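Local coordinates for tube-forming protein in Mycobacterial Envelpe, TiME (Mycolicibacterium smegmatis, PDB 7CU9) that probably forms a tube across the mycobacterial outer envelope that may serve in protein secretion, at residues F39-A50 against T106-H117; G134-K142 against C151-E159. One frame throughout, in Å; residues are numbered along the deposited sequence.

In the fold
Followed from the N terminus, the chain lays down the short strand 39-41 and the short 3-10 and weakly helical turns after it, then runs through 55 intervening residues, strands 63-72 and 77-89 and helix 92-103 among them, before residues 106-117 return to close contact 1, partly by a disulfide. Contact 2 opens only afterwards: strands 137-144 and 150-158 form a local hairpin, so the two contacts follow in series and neither nest nor cross. Both belong to one antiparallel sheet, contact 1 at its outer strand 39-41 and contact 2 nearer the middle. They meet directly, the W140 and K142 side chains reaching the carbonyl oxygens of W49 and A50.

Contact 1: F39-A50 against T106-H117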
ATOM      1  N   PHE B  39       5.617  22.862  12.134  1.00 17.98           N
ATOM      2  CA  PHE B  39       4.328  22.771  12.869  1.00 17.63           C
ATOM      3  C   PHE B  39       4.527  23.084  14.353  1.00 17.75           C
ATOM      4  O   PHE B  39       5.664  23.040  14.862  1.00 16.71           O
ATOM      5  CB  PHE B  39       3.747  21.360  12.734  1.00 17.14           C
ATOM      6  CG  PHE B  39       4.554  20.320  13.469  1.00 16.55           C
ATOM      7  CD1 PHE B  39       4.290  20.027  14.798  1.00 16.34           C
ATOM      8  CD2 PHE B  39       5.599  19.657  12.842  1.00 16.56           C
ATOM      9  CE1 PHE B  39       5.052  19.097  15.487  1.00 16.32           C
ATOM     10  CE2 PHE B  39       6.355  18.724  13.531  1.00 16.35           C
ATOM     11  CZ  PHE B  39       6.085  18.448  14.851  1.00 16.46           C
ATOM     12  N   SER B  40       3.418  23.352  15.043  1.00 17.94           N
ATOM     13  CA  SER B  40       3.286  23.249  16.514  1.00 18.47           C
ATOM     14  C   SER B  40       2.152  22.269  16.826  1.00 17.97           C
ATOM     15  O   SER B  40       1.272  22.082  15.969  1.00 18.29           O
ATOM     16  CB  SER B  40       3.044  24.593  17.149  1.00 19.60           C
ATOM     17  OG  SER B  40       1.799  25.121  16.729  1.00 21.05           O
ATOM     18  N   VAL B  41       2.205  21.646  17.998  1.00 17.86           N
ATOM     19  CA  VAL B  41       1.153  20.721  18.500  1.00 18.51           C
ATOM     20  C   VAL B  41       0.600  21.313  19.801  1.00 18.45           C
ATOM     21  O   VAL B  41       1.383  21.904  20.558  1.00 18.69           O
ATOM     22  CB  VAL B  41       1.718  19.297  18.667  1.00 19.39           C
ATOM     23  CG1 VAL B  41       2.859  19.223  19.666  1.00 19.24           C
ATOM     24  CG2 VAL B  41       0.634  18.308  19.023  1.00 21.41           C
ATOM     25  N   ASP B  42      -0.705  21.179  20.048  1.00 18.28           N
ATOM     26  CA  ASP B  42      -1.339  21.712  21.284  1.00 18.67           C
ATOM     27  C   ASP B  42      -0.787  20.965  22.500  1.00 18.39           C
ATOM     28  O   ASP B  42      -0.482  21.622  23.512  1.00 19.79           O
ATOM     29  CB  ASP B  42      -2.862  21.604  21.235  1.00 19.31           C
ATOM     30  CG  ASP B  42      -3.525  22.603  20.306  1.00 20.44           C
ATOM     31  OD1 ASP B  42      -2.858  23.585  19.918  1.00 21.67           O
ATOM     32  OD2 ASP B  42      -4.710  22.393  19.986  1.00 22.36           O
ATOM     33  N   ASN B  43      -0.685  19.638  22.414  1.00 17.81           N
ATOM     34  CA  ASN B  43      -0.197  18.783  23.525  1.00 17.40           C
ATOM     35  C   ASN B  43       1.298  18.541  23.339  1.00 17.42           C
ATOM     36  O   ASN B  43       1.693  17.790  22.451  1.00 16.68           O
ATOM     37  CB  ASN B  43      -0.980  17.475  23.617  1.00 17.43           C
ATOM     38  CG  ASN B  43      -0.638  16.693  24.865  1.00 17.60           C
ATOM     39  OD1 ASN B  43       0.377  16.956  25.508  1.00 17.91           O
ATOM     40  ND2 ASN B  43      -1.473  15.729  25.215  1.00 18.01           N
ATOM     41  N   PRO B  44       2.173  19.153  24.170  1.00 17.62           N
ATOM     42  CA  PRO B  44       3.616  19.126  23.920  1.00 17.52           C
ATOM     43  C   PRO B  44       4.257  17.732  23.982  1.00 17.13           C
ATOM     44  O   PRO B  44       5.287  17.550  23.360  1.00 16.29           O
ATOM     45  CB  PRO B  44       4.200  20.026  25.021  1.00 18.33           C
ATOM     46  CG  PRO B  44       3.158  20.015  26.113  1.00 18.68           C
ATOM     47  CD  PRO B  44       1.830  19.904  25.390  1.00 18.25           C
ATOM     48  N   VAL B  45       3.648  16.774  24.688  1.00 16.26           N
ATOM     49  CA  VAL B  45       4.217  15.399  24.821  1.00 16.46           C
ATOM     50  C   VAL B  45       4.135  14.678  23.471  1.00 15.53           C
ATOM     51  O   VAL B  45       4.817  13.659  23.324  1.00 16.02           O
ATOM     52  CB  VAL B  45       3.556  14.566  25.933  1.00 17.65           C
ATOM     53  CG1 VAL B  45       3.713  15.233  27.291  1.00 18.85           C
ATOM     54  CG2 VAL B  45       2.101  14.236  25.628  1.00 17.60           C
ATOM     55  N   CYS B  46       3.350  15.173  22.515  1.00 14.65           N
ATOM     56  CA  CYS B  46       3.219  14.528  21.183  1.00 14.37           C
ATOM     57  C   CYS B  46       4.142  15.181  20.149  1.00 13.52           C
ATOM     58  O   CYS B  46       4.167  14.696  19.010  1.00 13.10           O
ATOM     59  CB  CYS B  46       1.772  14.531  20.715  1.00 14.69           C
ATOM     60  SG  CYS B  46       0.779  13.308  21.613  1.00 16.82           S
ATOM     61  N   ASN B  47       4.915  16.201  20.531  1.00 12.85           N
ATOM     62  CA  ASN B  47       5.779  16.937  19.571  1.00 12.69           C
ATOM     63  C   ASN B  47       6.663  15.950  18.795  1.00 12.05           C
ATOM     64  O   ASN B  47       6.676  16.012  17.551  1.00 11.88           O
ATOM     65  CB  ASN B  47       6.633  18.001  20.256  1.00 12.90           C
ATOM     66  CG  ASN B  47       7.240  18.949  19.246  1.00 13.06           C
ATOM     67  OD1 ASN B  47       6.596  19.906  18.820  1.00 13.77           O
ATOM     68  ND2 ASN B  47       8.465  18.668  18.826  1.00 13.31           N
ATOM     69  N   ASN B  48       7.376  15.064  19.487  1.00 11.70           N
ATOM     70  CA  ASN B  48       8.430  14.234  18.846  1.00 11.47           C
ATOM     71  C   ASN B  48       7.833  12.952  18.258  1.00 11.16           C
ATOM     72  O   ASN B  48       8.607  12.133  17.755  1.00 10.79           O
ATOM     73  CB  ASN B  48       9.600  13.995  19.794  1.00 11.50           C
ATOM     74  CG  ASN B  48      10.320  15.279  20.138  1.00 11.58           C
ATOM     75  OD1 ASN B  48      10.016  16.339  19.588  1.00 12.33           O
ATOM     76  ND2 ASN B  48      11.269  15.189  21.052  1.00 11.60           N
ATOM     77  N   TRP B  49       6.503  12.810  18.260  1.00 10.82           N
ATOM     78  CA  TRP B  49       5.778  11.782  17.471  1.00 10.79           C
ATOM     79  C   TRP B  49       5.082  12.425  16.264  1.00 10.59           C
ATOM     80  O   TRP B  49       4.738  11.696  15.323  1.00 10.32           O
ATOM     81  CB  TRP B  49       4.768  11.042  18.358  1.00 10.72           C
ATOM     82  CG  TRP B  49       5.319   9.871  19.114  1.00 10.74           C
ATOM     83  CD1 TRP B  49       6.629   9.532  19.319  1.00 10.81           C
ATOM     84  CD2 TRP B  49       4.539   8.864  19.781  1.00 10.84           C
ATOM     85  NE1 TRP B  49       6.714   8.385  20.064  1.00 10.98           N
ATOM     86  CE2 TRP B  49       5.444   7.953  20.362  1.00 11.05           C
ATOM     87  CE3 TRP B  49       3.163   8.644  19.925  1.00 11.10           C
ATOM     88  CZ2 TRP B  49       5.009   6.837  21.077  1.00 11.19           C
ATOM     89  CZ3 TRP B  49       2.737   7.540  20.630  1.00 11.18           C
ATOM     90  CH2 TRP B  49       3.650   6.652  21.197  1.00 11.16           C
ATOM     91  N   ALA B  50       4.852  13.740  16.287  1.00 10.86           N
ATOM     92  CA  ALA B  50       4.017  14.441  15.281  1.00 11.16           C
ATOM     93  C   ALA B  50       4.707  14.466  13.910  1.00 11.56           C
ATOM     94  O   ALA B  50       4.011  14.545  12.887  1.00 11.70           O
ATOM     95  CB  ALA B  50       3.684  15.830  15.774  1.00 11.14           C
ATOM     96  N   THR B 106       8.052  11.757  24.737  1.00 13.34           N
ATOM     97  CA  THR B 106       6.739  11.373  24.155  1.00 13.18           C
ATOM     98  C   THR B 106       6.011  10.367  25.052  1.00 14.29           C
ATOM     99  O   THR B 106       4.964   9.853  24.624  1.00 14.08           O
ATOM    100  CB  THR B 106       6.909  10.838  22.730  1.00 12.70           C
ATOM    101  OG1 THR B 106       7.871   9.786  22.770  1.00 12.58           O
ATOM    102  CG2 THR B 106       7.336  11.917  21.759  1.00 12.58           C
ATOM    103  N   VAL B 107       6.519  10.102  26.255  1.00 15.51           N
ATOM    104  CA  VAL B 107       5.785   9.266  27.247  1.00 16.98           C
ATOM    105  C   VAL B 107       4.503  10.027  27.594  1.00 17.21           C
ATOM    106  O   VAL B 107       4.602  11.203  28.002  1.00 18.92           O
ATOM    107  CB  VAL B 107       6.643   8.946  28.485  1.00 17.87           C
ATOM    108  CG1 VAL B 107       5.864   8.152  29.526  1.00 18.49           C
ATOM    109  CG2 VAL B 107       7.914   8.205  28.102  1.00 18.30           C
ATOM    110  N   GLY B 108       3.348   9.405  27.356  1.00 17.05           N
ATOM    111  CA  GLY B 108       2.027  10.024  27.568  1.00 16.38           C
ATOM    112  C   GLY B 108       1.342  10.424  26.272  1.00 15.83           C
ATOM    113  O   GLY B 108       0.152  10.779  26.329  1.00 16.19           O
ATOM    114  N   CYS B 109       2.033  10.388  25.130  1.00 14.28           N
ATOM    115  CA  CYS B 109       1.420  10.751  23.828  1.00 13.77           C
ATOM    116  C   CYS B 109       0.443   9.653  23.391  1.00 13.41           C
ATOM    117  O   CYS B 109      -0.627   9.999  22.858  1.00 13.06           O
ATOM    118  CB  CYS B 109       2.471  10.986  22.753  1.00 13.51           C
ATOM    119  SG  CYS B 109       1.752  11.532  21.179  1.00 13.32           S
ATOM    120  N   ALA B 110       0.786   8.378  23.597  1.00 13.45           N
ATOM    121  CA  ALA B 110      -0.078   7.239  23.205  1.00 13.52           C
ATOM    122  C   ALA B 110      -1.464   7.443  23.829  1.00 13.78           C
ATOM    123  O   ALA B 110      -1.539   7.684  25.052  1.00 14.22           O
ATOM    124  CB  ALA B 110       0.529   5.927  23.628  1.00 13.65           C
ATOM    125  N   GLY B 111      -2.507   7.394  23.005  1.00 13.63           N
ATOM    126  CA  GLY B 111      -3.903   7.540  23.456  1.00 13.91           C
ATOM    127  C   GLY B 111      -4.405   8.967  23.354  1.00 13.95           C
ATOM    128  O   GLY B 111      -5.611   9.178  23.585  1.00 14.88           O
ATOM    129  N   GLN B 112      -3.542   9.923  22.992  1.00 13.54           N
ATOM    130  CA  GLN B 112      -3.914  11.356  22.899  1.00 13.91           C
ATOM    131  C   GLN B 112      -4.306  11.721  21.466  1.00 14.15           C
ATOM    132  O   GLN B 112      -3.671  11.233  20.505  1.00 13.81           O
ATOM    133  CB  GLN B 112      -2.774  12.258  23.373  1.00 14.28           C
ATOM    134  CG  GLN B 112      -2.459  12.087  24.851  1.00 14.54           C
ATOM    135  CD  GLN B 112      -3.654  12.409  25.715  1.00 15.12           C
ATOM    136  OE1 GLN B 112      -4.239  13.481  25.607  1.00 16.84           O
ATOM    137  NE2 GLN B 112      -4.034  11.473  26.565  1.00 14.85           N
ATOM    138  N   THR B 113      -5.320  12.571  21.349  1.00 14.94           N
ATOM    139  CA  THR B 113      -5.683  13.294  20.113  1.00 16.00           C
ATOM    140  C   THR B 113      -5.308  14.755  20.335  1.00 16.06           C
ATOM    141  O   THR B 113      -5.623  15.289  21.414  1.00 16.30           O
ATOM    142  CB  THR B 113      -7.165  13.115  19.776  1.00 16.39           C
ATOM    143  OG1 THR B 113      -7.401  11.716  19.610  1.00 17.12           O
ATOM    144  CG2 THR B 113      -7.581  13.860  18.528  1.00 16.95           C
ATOM    145  N   THR B 114      -4.637  15.374  19.372  1.00 16.22           N
ATOM    146  CA  THR B 114      -4.192  16.784  19.500  1.00 16.17           C
ATOM    147  C   THR B 114      -4.160  17.444  18.126  1.00 16.40           C
ATOM    148  O   THR B 114      -4.069  16.730  17.112  1.00 16.49           O
ATOM    149  CB  THR B 114      -2.854  16.870  20.245  1.00 16.53           C
ATOM    150  OG1 THR B 114      -2.645  18.231  20.623  1.00 16.89           O
ATOM    151  CG2 THR B 114      -1.688  16.373  19.422  1.00 17.05           C
ATOM    152  N   ALA B 115      -4.241  18.772  18.115  1.00 16.87           N
ATOM    153  CA  ALA B 115      -4.221  19.597  16.892  1.00 17.43           C
ATOM    154  C   ALA B 115      -2.772  19.920  16.520  1.00 17.92           C
ATOM    155  O   ALA B 115      -1.976  20.249  17.422  1.00 17.63           O
ATOM    156  CB  ALA B 115      -5.037  20.849  17.088  1.00 17.78           C
ATOM    157  N   MET B 116      -2.461  19.760  15.237  1.00 18.74           N
ATOM    158  CA  MET B 116      -1.184  20.201  14.620  1.00 19.08           C
ATOM    159  C   MET B 116      -1.465  21.481  13.831  1.00 19.83           C
ATOM    160  O   MET B 116      -2.339  21.447  12.949  1.00 20.52           O
ATOM    161  CB  MET B 116      -0.604  19.149  13.667  1.00 18.90           C
ATOM    162  CG  MET B 116       0.124  18.022  14.363  1.00 18.67           C
ATOM    163  SD  MET B 116       0.849  16.844  13.184  1.00 18.33           S
ATOM    164  CE  MET B 116       2.324  17.726  12.674  1.00 18.55           C
ATOM    165  N   HIS B 117      -0.770  22.565  14.174  1.00 20.43           N
ATOM    166  CA  HIS B 117      -0.850  23.864  13.456  1.00 21.90           C
ATOM    167  C   HIS B 117       0.322  23.935  12.478  1.00 22.90           C
ATOM    168  O   HIS B 117       1.467  24.031  12.952  1.00 22.47           O
ATOM    169  CB  HIS B 117      -0.870  25.021  14.456  1.00 22.09           C
ATOM    170  CG  HIS B 117      -1.910  24.845  15.507  1.00 23.22           C
ATOM    171  ND1 HIS B 117      -3.249  25.075  15.261  1.00 23.95           N
ATOM    172  CD2 HIS B 117      -1.822  24.432  16.788  1.00 23.64           C
ATOM    173  CE1 HIS B 117      -3.939  24.822  16.354  1.00 24.32           C
ATOM    174  NE2 HIS B 117      -3.089  24.428  17.305  1.00 24.30           N
TER
HETATM  175  O   HOH W   1      -5.812  19.990  20.447  1.00 20.28           O
HETATM  176  O   HOH W   2      -4.212  15.630  23.845  1.00 19.00           O
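C46 and C109 join through a disulfide, SG to SG 2.1 Å, that pins the turn after an edge strand to the loop leading into its neighbour. The motif is an antiparallel strand pair, 39-41 beside 113-117, at one border of the PknH-like sheet. Backbone bonds are few: S40 and H117 make a hydrogen-bonded pair, V41 and M116 the non-hydrogen-bonded pair next to it, and D42 N reaches A115 O.

Beyond V41, where strand 39-41 ends, side chains take over the polar pairing. H117 NE2 points in its ring plane at D42 OD1 (2.8 Å), which it meets on the syn side but 35° out of the carboxylate plane, while D42 OD2 takes a water that also binds A115 N. T114 OG1 accepts a bond from N43 N at 3.0 Å. A second water bridges N43 ND2, Q112 OE1 and T113 O, linking two amides whose planes stand 71° apart.

Aromatic contacts occupy both ends. M116 bends at its last torsion (chi3 79°) and brings CE over one face of the F39 ring, 3.7 Å from the centroid, a CH-pi contact with SD farther off above the same ring; CE also packs on A50 CB. W49 is covered on one face by T106 CB, over the five-membered ring, and by C109 CB, while C109 SG approaches obliquely. The T106 hydroxyl is held by V102 O, and W140 stacks on W49 from outside these segments. Where the 3-10 segment 44-46 meets the type II turn T106-C109, T106 CA lies 3.1 Å from V45 O in a CA-H...O contact.

Contact 2: G134-K142 against C151-E159; sequences GPADADWVK and CFNTTRKRE
Two neighbouring strands of one antiparallel hairpin, 137-142 and 151-158, pair here through backbone and side chains in the inner part of the sheet, flanked by strands 123-129 and 161-169. A138 with T155, W140 with N153 and K142 with C151 are hydrogen-bonded pairs, each with two N-H...O bonds, and K157 N adds a nearly straight bond to A136 O.

The face of D137, D139 and V141 carries a salt-bridge network at one end and an apolar pair at the other. R158 grips D137 end-on: NH2 lies 2.7 Å from OD2 on its syn lone pair, and NH1 reaches OD1 more loosely from above the carboxylate plane. A bend at chi2 (-69°) curls the arginine back toward the aspartate. R156 adds a long charge contact to D137, while its NE donates in the guanidinium plane to T154 OG1; that hydroxyl in turn donates to D139 OD1 at 2.7 Å. V141 CG2 ends this row over one face of F152, 3.8 Å from the centroid.

This beta hairpin belongs to the PknH-like domain, whose helix 174-185 covers the F152, T154 and R156 side chains. On the opposite face N153 lies almost flat on W140, amide and indole planes 11° apart, and its CB sits 3.5 Å from the centroid of the five-membered ring. W140 NE1 donates to W49 O; the N153 amide makes no hydrogen bond with that N-H. T155 OG1, held by Q164, comes obliquely within 3.2 Å of W140 CH2. K142 runs extended past C151, whose SG, tied to C168 of the next strand in a disulfide, lies 3.8 Å from K142 CE, and carries NZ to A50 O.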
ATOM      1  N   GLY B 134      11.486   0.390  22.563  1.00 16.00           N
ATOM      2  CA  GLY B 134      12.564  -0.569  22.850  1.00 15.68           C
ATOM      3  C   GLY B 134      13.865   0.160  23.167  1.00 15.74           C
ATOM      4  O   GLY B 134      13.909   1.392  23.201  1.00 15.45           O
ATOM      5  N   PRO B 135      14.957  -0.588  23.439  1.00 15.70           N
ATOM      6  CA  PRO B 135      16.267   0.014  23.680  1.00 15.45           C
ATOM      7  C   PRO B 135      16.797   0.843  22.500  1.00 14.53           C
ATOM      8  O   PRO B 135      17.505   1.815  22.741  1.00 15.05           O
ATOM      9  CB  PRO B 135      17.196  -1.190  23.911  1.00 16.22           C
ATOM     10  CG  PRO B 135      16.271  -2.321  24.305  1.00 16.54           C
ATOM     11  CD  PRO B 135      14.961  -2.051  23.598  1.00 16.43           C
ATOM     12  N   ALA B 136      16.474   0.438  21.269  1.00 13.47           N
ATOM     13  CA  ALA B 136      17.050   1.033  20.039  1.00 12.89           C
ATOM     14  C   ALA B 136      16.034   1.081  18.895  1.00 12.37           C
ATOM     15  O   ALA B 136      16.443   1.373  17.762  1.00 11.46           O
ATOM     16  CB  ALA B 136      18.280   0.253  19.646  1.00 12.99           C
ATOM     17  N   ASP B 137      14.756   0.833  19.188  1.00 11.95           N
ATOM     18  CA  ASP B 137      13.668   0.798  18.181  1.00 12.27           C
ATOM     19  C   ASP B 137      12.402   1.344  18.830  1.00 12.25           C
ATOM     20  O   ASP B 137      11.990   0.796  19.862  1.00 11.88           O
ATOM     21  CB  ASP B 137      13.431  -0.617  17.659  1.00 12.67           C
ATOM     22  CG  ASP B 137      14.616  -1.206  16.921  1.00 13.08           C
ATOM     23  OD1 ASP B 137      15.565  -1.664  17.597  1.00 13.84           O
ATOM     24  OD2 ASP B 137      14.577  -1.212  15.682  1.00 13.83           O
ATOM     25  N   ALA B 138      11.813   2.382  18.245  1.00 12.15           N
ATOM     26  CA  ALA B 138      10.550   2.986  18.721  1.00 12.40           C
ATOM     27  C   ALA B 138       9.618   3.167  17.523  1.00 12.63           C
ATOM     28  O   ALA B 138      10.013   3.835  16.549  1.00 12.98           O
ATOM     29  CB  ALA B 138      10.815   4.285  19.433  1.00 12.62           C
ATOM     30  N   ASP B 139       8.432   2.576  17.601  1.00 12.15           N
ATOM     31  CA  ASP B 139       7.405   2.653  16.536  1.00 12.28           C
ATOM     32  C   ASP B 139       6.170   3.337  17.105  1.00 11.45           C
ATOM     33  O   ASP B 139       5.880   3.190  18.312  1.00 11.48           O
ATOM     34  CB  ASP B 139       7.049   1.273  15.993  1.00 13.46           C
ATOM     35  CG  ASP B 139       8.197   0.575  15.285  1.00 14.97           C
ATOM     36  OD1 ASP B 139       9.268   1.196  15.135  1.00 15.57           O
ATOM     37  OD2 ASP B 139       8.006  -0.589  14.907  1.00 18.71           O
ATOM     38  N   TRP B 140       5.458   4.068  16.262  1.00 10.68           N
ATOM     39  CA  TRP B 140       4.160   4.657  16.650  1.00 10.48           C
ATOM     40  C   TRP B 140       3.361   4.958  15.391  1.00 10.61           C
ATOM     41  O   TRP B 140       3.932   4.925  14.282  1.00 10.22           O
ATOM     42  CB  TRP B 140       4.354   5.903  17.513  1.00 10.61           C
ATOM     43  CG  TRP B 140       4.989   7.055  16.796  1.00 10.46           C
ATOM     44  CD1 TRP B 140       4.362   8.017  16.059  1.00 10.53           C
ATOM     45  CD2 TRP B 140       6.387   7.382  16.774  1.00 10.74           C
ATOM     46  NE1 TRP B 140       5.274   8.919  15.578  1.00 10.28           N
ATOM     47  CE2 TRP B 140       6.525   8.550  15.995  1.00 10.62           C
ATOM     48  CE3 TRP B 140       7.528   6.805  17.339  1.00 11.14           C
ATOM     49  CZ2 TRP B 140       7.761   9.159  15.783  1.00 10.86           C
ATOM     50  CZ3 TRP B 140       8.749   7.404  17.119  1.00 11.63           C
ATOM     51  CH2 TRP B 140       8.862   8.562  16.350  1.00 11.19           C
ATOM     52  N   VAL B 141       2.078   5.224  15.587  1.00 10.62           N
ATOM     53  CA  VAL B 141       1.120   5.527  14.498  1.00 11.06           C
ATOM     54  C   VAL B 141       0.381   6.810  14.862  1.00 11.22           C
ATOM     55  O   VAL B 141       0.090   7.012  16.048  1.00 11.27           O
ATOM     56  CB  VAL B 141       0.151   4.351  14.286  1.00 11.53           C
ATOM     57  CG1 VAL B 141      -0.832   4.641  13.162  1.00 11.79           C
ATOM     58  CG2 VAL B 141       0.899   3.054  14.031  1.00 11.80           C
ATOM     59  N   LYS B 142       0.103   7.649  13.872  1.00 11.59           N
ATOM     60  CA  LYS B 142      -0.868   8.757  14.034  1.00 12.56           C
ATOM     61  C   LYS B 142      -1.943   8.594  12.962  1.00 12.65           C
ATOM     62  O   LYS B 142      -1.623   8.213  11.828  1.00 12.15           O
ATOM     63  CB  LYS B 142      -0.177  10.124  14.047  1.00 13.61           C
ATOM     64  CG  LYS B 142       0.580  10.511  12.789  1.00 14.54           C
ATOM     65  CD  LYS B 142       1.030  11.967  12.791  1.00 15.81           C
ATOM     66  CE  LYS B 142       1.524  12.414  11.431  1.00 17.14           C
ATOM     67  NZ  LYS B 142       1.727  13.879  11.375  1.00 18.97           N
ATOM     68  N   CYS B 151      -0.238   7.358   9.530  1.00 10.99           N
ATOM     69  CA  CYS B 151       1.224   7.459   9.330  1.00 11.38           C
ATOM     70  C   CYS B 151       1.885   6.469  10.282  1.00 10.40           C
ATOM     71  O   CYS B 151       1.730   6.636  11.497  1.00 10.39           O
ATOM     72  CB  CYS B 151       1.724   8.871   9.589  1.00 12.71           C
ATOM     73  SG  CYS B 151       1.013  10.098   8.460  1.00 15.71           S
ATOM     74  N   PHE B 152       2.562   5.466   9.731  1.00  9.73           N
ATOM     75  CA  PHE B 152       3.374   4.487  10.488  1.00  9.54           C
ATOM     76  C   PHE B 152       4.808   5.008  10.551  1.00  9.39           C
ATOM     77  O   PHE B 152       5.407   5.309   9.505  1.00  9.45           O
ATOM     78  CB  PHE B 152       3.284   3.102   9.852  1.00  9.48           C
ATOM     79  CG  PHE B 152       2.006   2.381  10.190  1.00  9.86           C
ATOM     80  CD1 PHE B 152       0.801   2.782   9.636  1.00  9.97           C
ATOM     81  CD2 PHE B 152       2.005   1.328  11.087  1.00 10.21           C
ATOM     82  CE1 PHE B 152      -0.380   2.129   9.962  1.00 10.22           C
ATOM     83  CE2 PHE B 152       0.825   0.676  11.412  1.00 10.34           C
ATOM     84  CZ  PHE B 152      -0.364   1.082  10.851  1.00 10.45           C
ATOM     85  N   ASN B 153       5.318   5.135  11.770  1.00  9.38           N
ATOM     86  CA  ASN B 153       6.638   5.749  12.052  1.00  9.66           C
ATOM     87  C   ASN B 153       7.541   4.696  12.683  1.00  9.73           C
ATOM     88  O   ASN B 153       7.050   3.908  13.506  1.00 10.28           O
ATOM     89  CB  ASN B 153       6.516   6.935  13.003  1.00  9.92           C
ATOM     90  CG  ASN B 153       5.687   8.071  12.446  1.00 10.49           C
ATOM     91  OD1 ASN B 153       6.232   9.085  12.026  1.00 11.78           O
ATOM     92  ND2 ASN B 153       4.373   7.915  12.454  1.00 11.14           N
ATOM     93  N   THR B 154       8.823   4.710  12.329  1.00  9.70           N
ATOM     94  CA  THR B 154       9.854   3.897  13.016  1.00  9.81           C
ATOM     95  C   THR B 154      11.082   4.776  13.252  1.00  9.84           C
ATOM     96  O   THR B 154      11.469   5.542  12.344  1.00  9.48           O
ATOM     97  CB  THR B 154      10.156   2.597  12.265  1.00 10.22           C
ATOM     98  OG1 THR B 154      10.936   1.790  13.150  1.00 10.67           O
ATOM     99  CG2 THR B 154      10.884   2.804  10.957  1.00 10.25           C
ATOM    100  N   THR B 155      11.621   4.696  14.463  1.00  9.66           N
ATOM    101  CA  THR B 155      12.862   5.383  14.884  1.00  9.88           C
ATOM    102  C   THR B 155      13.848   4.304  15.306  1.00  9.90           C
ATOM    103  O   THR B 155      13.489   3.476  16.162  1.00  9.88           O
ATOM    104  CB  THR B 155      12.589   6.367  16.023  1.00 10.05           C
ATOM    105  OG1 THR B 155      11.711   7.359  15.497  1.00 10.44           O
ATOM    106  CG2 THR B 155      13.851   6.995  16.572  1.00 10.17           C
ATOM    107  N   ARG B 156      15.039   4.299  14.724  1.00  9.82           N
ATOM    108  CA  ARG B 156      16.002   3.209  14.975  1.00 10.10           C
ATOM    109  C   ARG B 156      17.372   3.800  15.240  1.00  9.95           C
ATOM    110  O   ARG B 156      17.836   4.635  14.455  1.00  9.33           O
ATOM    111  CB  ARG B 156      15.999   2.239  13.804  1.00 10.79           C
ATOM    112  CG  ARG B 156      14.610   1.678  13.567  1.00 11.67           C
ATOM    113  CD  ARG B 156      14.635   0.648  12.492  1.00 12.34           C
ATOM    114  NE  ARG B 156      13.282   0.211  12.225  1.00 12.52           N
ATOM    115  CZ  ARG B 156      12.993  -0.815  11.450  1.00 12.90           C
ATOM    116  NH1 ARG B 156      13.972  -1.479  10.856  1.00 13.50           N
ATOM    117  NH2 ARG B 156      11.733  -1.155  11.255  1.00 13.13           N
ATOM    118  N   LYS B 157      17.967   3.364  16.341  1.00 10.01           N
ATOM    119  CA  LYS B 157      19.330   3.751  16.757  1.00 10.59           C
ATOM    120  C   LYS B 157      20.243   2.589  16.371  1.00 10.35           C
ATOM    121  O   LYS B 157      19.979   1.459  16.808  1.00 10.17           O
ATOM    122  CB  LYS B 157      19.297   4.076  18.249  1.00 11.41           C
ATOM    123  CG  LYS B 157      20.538   4.756  18.792  1.00 12.51           C
ATOM    124  CD  LYS B 157      21.717   3.840  18.865  1.00 13.48           C
ATOM    125  CE  LYS B 157      22.638   4.172  20.012  1.00 14.55           C
ATOM    126  NZ  LYS B 157      23.791   3.249  20.019  1.00 15.05           N
ATOM    127  N   ARG B 158      21.244   2.851  15.538  1.00 10.20           N
ATOM    128  CA  ARG B 158      22.180   1.818  15.033  1.00 10.32           C
ATOM    129  C   ARG B 158      23.586   2.396  15.161  1.00 10.36           C
ATOM    130  O   ARG B 158      23.893   3.325  14.416  1.00 10.28           O
ATOM    131  CB  ARG B 158      21.826   1.429  13.594  1.00 10.52           C
ATOM    132  CG  ARG B 158      20.424   0.859  13.422  1.00 10.92           C
ATOM    133  CD  ARG B 158      20.305  -0.507  14.068  1.00 11.13           C
ATOM    134  NE  ARG B 158      19.020  -1.149  13.805  1.00 11.65           N
ATOM    135  CZ  ARG B 158      17.946  -1.081  14.588  1.00 11.46           C
ATOM    136  NH1 ARG B 158      17.954  -0.390  15.716  1.00 11.46           N
ATOM    137  NH2 ARG B 158      16.849  -1.726  14.227  1.00 11.74           N
ATOM    138  N   GLU B 159      24.381   1.882  16.104  1.00 10.49           N
ATOM    139  CA  GLU B 159      25.729   2.424  16.410  1.00 10.57           C
ATOM    140  C   GLU B 159      25.586   3.933  16.655  1.00 10.06           C
ATOM    141  O   GLU B 159      24.893   4.322  17.610  1.00 10.27           O
ATOM    142  CB  GLU B 159      26.704   2.072  15.281  1.00 11.20           C
ATOM    143  CG  GLU B 159      27.044   0.593  15.194  1.00 12.00           C
ATOM    144  CD  GLU B 159      28.203   0.154  16.077  1.00 12.88           C
ATOM    145  OE1 GLU B 159      28.540   0.893  17.019  1.00 14.14           O
ATOM    146  OE2 GLU B 159      28.763  -0.936  15.819  1.00 14.23           O
TER